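Local atomic coordinates of antitoxin HipB (Escherichia coli, PDB entry 4Z5H), a protein that neutralises the toxin HipA and, as a homodimer, represses its own operon by binding and bending operator DNA. Residues A[29-35]-A[57-62]. The protein carries 1 engineered substitution. Residues are numbered along the deposited sequence; the frame is centred on the assembly and turned at random.
With nucleotides of chain B.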
loop_
_atom_site.group_PDB
_atom_site.type_symbol
_atom_site.label_atom_id
_atom_site.label_comp_id
_atom_site.label_asym_id
_atom_site.label_seq_id
_atom_site.Cartn_x
_atom_site.Cartn_y
_atom_site.Cartn_z
ATOM N N LEU A 29 -17.449 -3.306 7.251
ATOM C CA LEU A 29 -16.004 -3.285 7.348
ATOM C C LEU A 29 -15.520 -2.131 8.236
ATOM O O LEU A 29 -14.702 -2.316 9.116
ATOM C CB LEU A 29 -15.367 -3.201 5.965
ATOM C CG LEU A 29 -15.749 -4.273 4.950
ATOM C CD1 LEU A 29 -14.958 -4.130 3.668
ATOM C CD2 LEU A 29 -15.561 -5.647 5.526
ATOM N N ALA A 30 -16.095 -0.959 8.028
ATOM C CA ALA A 30 -15.710 0.233 8.730
ATOM C C ALA A 30 -15.905 0.064 10.232
ATOM O O ALA A 30 -15.086 0.501 10.999
ATOM C CB ALA A 30 -16.502 1.418 8.230
ATOM N N LYS A 31 -16.991 -0.576 10.620
ATOM C CA LYS A 31 -17.265 -0.871 12.010
ATOM C C LYS A 31 -16.259 -1.823 12.622
ATOM O O LYS A 31 -15.803 -1.623 13.723
ATOM C CB LYS A 31 -18.641 -1.468 12.151
ATOM C CG LYS A 31 -19.106 -1.597 13.577
ATOM C CD LYS A 31 -20.612 -1.620 13.639
ATOM C CE LYS A 31 -21.108 -2.513 14.756
ATOM N NZ LYS A 31 -22.591 -2.564 14.714
ATOM N N LYS A 32 -15.917 -2.847 11.871
ATOM C CA LYS A 32 -15.026 -3.869 12.320
ATOM C C LYS A 32 -13.672 -3.250 12.657
ATOM O O LYS A 32 -13.059 -3.611 13.638
ATOM C CB LYS A 32 -14.902 -4.940 11.232
ATOM C CG LYS A 32 -14.071 -6.149 11.602
ATOM C CD LYS A 32 -14.439 -7.387 10.795
ATOM C CE LYS A 32 -13.892 -7.337 9.373
ATOM N NZ LYS A 32 -14.247 -8.491 8.499
ATOM N N ILE A 33 -13.223 -2.301 11.855
ATOM C CA ILE A 33 -11.907 -1.713 12.029
ATOM C C ILE A 33 -11.882 -0.331 12.672
ATOM O O ILE A 33 -10.849 0.272 12.765
ATOM C CB ILE A 33 -11.116 -1.684 10.706
ATOM C CG1 ILE A 33 -11.841 -0.852 9.658
ATOM C CG2 ILE A 33 -10.851 -3.092 10.215
ATOM C CD1 ILE A 33 -11.129 -0.806 8.336
ATOM N N GLY A 34 -13.024 0.143 13.127
ATOM C CA GLY A 34 -13.119 1.455 13.720
ATOM C C GLY A 34 -12.765 2.684 12.915
ATOM O O GLY A 34 -12.126 3.573 13.407
ATOM N N ILE A 35 -13.220 2.746 11.677
ATOM C CA ILE A 35 -13.053 3.922 10.849
ATOM C C ILE A 35 -14.394 4.265 10.221
ATOM O O ILE A 35 -15.321 3.504 10.322
ATOM C CB ILE A 35 -11.974 3.768 9.764
ATOM C CG1 ILE A 35 -12.426 2.797 8.675
ATOM C CG2 ILE A 35 -10.643 3.383 10.367
ATOM C CD1 ILE A 35 -11.477 2.704 7.513
ATOM N N LYS A 57 -5.682 -1.033 7.425
ATOM C CA LYS A 57 -6.863 -1.328 8.201
ATOM C C LYS A 57 -7.944 -2.008 7.358
ATOM O O LYS A 57 -8.503 -2.990 7.759
ATOM C CB LYS A 57 -7.393 -0.065 8.858
ATOM C CG LYS A 57 -6.540 0.393 10.020
ATOM C CD LYS A 57 -7.111 1.608 10.706
ATOM C CE LYS A 57 -6.320 1.934 11.954
ATOM N NZ LYS A 57 -6.793 3.194 12.530
ATOM N N ILE A 58 -8.181 -1.464 6.173
ATOM C CA ILE A 58 -9.125 -2.031 5.226
ATOM C C ILE A 58 -8.678 -3.428 4.791
ATOM O O ILE A 58 -9.468 -4.334 4.750
ATOM C CB ILE A 58 -9.392 -1.100 4.026
ATOM C CG1 ILE A 58 -10.070 0.182 4.500
ATOM C CG2 ILE A 58 -10.295 -1.773 3.017
ATOM C CD1 ILE A 58 -10.122 1.292 3.490
ATOM N N LEU A 59 -7.385 -3.599 4.569
ATOM C CA LEU A 59 -6.853 -4.878 4.184
ATOM C C LEU A 59 -7.180 -5.906 5.254
ATOM O O LEU A 59 -7.638 -6.967 4.935
ATOM C CB LEU A 59 -5.339 -4.803 4.098
ATOM C CG LEU A 59 -4.510 -4.853 2.841
ATOM C CD1 LEU A 59 -3.070 -5.179 3.171
ATOM C CD2 LEU A 59 -5.052 -5.692 1.705
ATOM N N GLN A 60 -6.998 -5.542 6.515
ATOM C CA GLN A 60 -7.324 -6.412 7.627
ATOM C C GLN A 60 -8.817 -6.771 7.650
ATOM O O GLN A 60 -9.158 -7.918 7.807
ATOM C CB GLN A 60 -6.945 -5.774 8.959
ATOM C CG GLN A 60 -7.119 -6.717 10.131
ATOM C CD GLN A 60 -7.373 -6.034 11.462
ATOM O OE1 GLN A 60 -7.562 -4.834 11.539
ATOM N NE2 GLN A 60 -7.344 -6.809 12.519
ATOM N N SER A 61 -9.661 -5.787 7.403
ATOM C CA SER A 61 -11.101 -5.985 7.390
ATOM C C SER A 61 -11.507 -6.995 6.320
ATOM O O SER A 61 -12.444 -7.712 6.511
ATOM C CB SER A 61 -11.871 -4.671 7.226
ATOM O OG SER A 61 -11.928 -4.254 5.908
ATOM N N LEU A 62 -10.760 -7.038 5.225
ATOM C CA LEU A 62 -11.038 -7.901 4.105
ATOM C C LEU A 62 -10.386 -9.282 4.250
ATOM O O LEU A 62 -10.408 -10.066 3.345
ATOM C CB LEU A 62 -10.634 -7.233 2.791
ATOM C CG LEU A 62 -11.374 -5.988 2.293
ATOM C CD1 LEU A 62 -10.675 -5.357 1.102
ATOM C CD2 LEU A 62 -12.821 -6.287 1.958
ATOM P P DA B 14 -10.962 7.841 10.353
ATOM O OP1 DA B 14 -10.337 6.620 10.882
ATOM O OP2 DA B 14 -11.952 7.734 9.269
ATOM O "O5'" DA B 14 -11.653 8.654 11.532
ATOM C "C5'" DA B 14 -10.911 9.046 12.699
ATOM C "C4'" DA B 14 -11.491 10.302 13.306
ATOM O "O4'" DA B 14 -11.297 11.406 12.402
ATOM C "C3'" DA B 14 -12.992 10.269 13.569
ATOM O "O3'" DA B 14 -13.300 9.815 14.886
ATOM C "C2'" DA B 14 -13.377 11.730 13.495
ATOM C "C1'" DA B 14 -12.359 12.336 12.540
ATOM N N9 DA B 14 -12.873 12.642 11.207
ATOM C C8 DA B 14 -12.954 11.826 10.108
ATOM N N7 DA B 14 -13.461 12.412 9.051
ATOM C C5 DA B 14 -13.735 13.700 9.485
ATOM C C6 DA B 14 -14.288 14.818 8.841
ATOM N N6 DA B 14 -14.672 14.822 7.565
ATOM N N1 DA B 14 -14.426 15.951 9.559
ATOM C C2 DA B 14 -14.039 15.949 10.838
ATOM N N3 DA B 14 -13.513 14.963 11.556
ATOM C C4 DA B 14 -13.382 13.854 10.812
HETATM O O HOH W 1 -9.329 2.187 13.970
#
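Lys-32 reaches across to the C-terminal end of helix 52-61, where its NZ gives a hydrogen bond of 2.8 Å to Ser-61 O, in the carbonyl plane and on a lone pair. With CG anti to the backbone N (chi1 -175°), the chain bends at chi3 to get there. Beside it, Ile-33 is a knob in a hole formed by Lys-57, Ile-58, Gln-60 and Ser-61: CG2 lies 3.5 Å from Ser-61 CB, while CD1 comes within 3.8 Å of Lys-57 CB. Ser-61 OG donates to Ile-58 O (2.7 Å), a carbonyl that also accepts from Leu-62 N, and still lies 3.6 Å from Leu-29 CB. Deeper in, Leu-29 CD1 meets Leu-62 CD2 at a tight 3.5 Å, the two side chains crossing nearly at right angles beside Trp-24 and Arg-19. At the other end, a water links Lys-57 NZ to Ile-33 O, and Ile-35 CG2 packs on Lys-57 CD (4.0 Å) while also touching a phosphate oxygen of DA14 of chain B. Gly-34, at positive phi, forms a Schellman motif with the last turn. Segments 29-33 and 57-61 cross at 108°, axes 9.2 Å apart: helix 52-61 packs across the first helix of the helix-turn-helix, as in the Cro/C1-type DNA-binding fold.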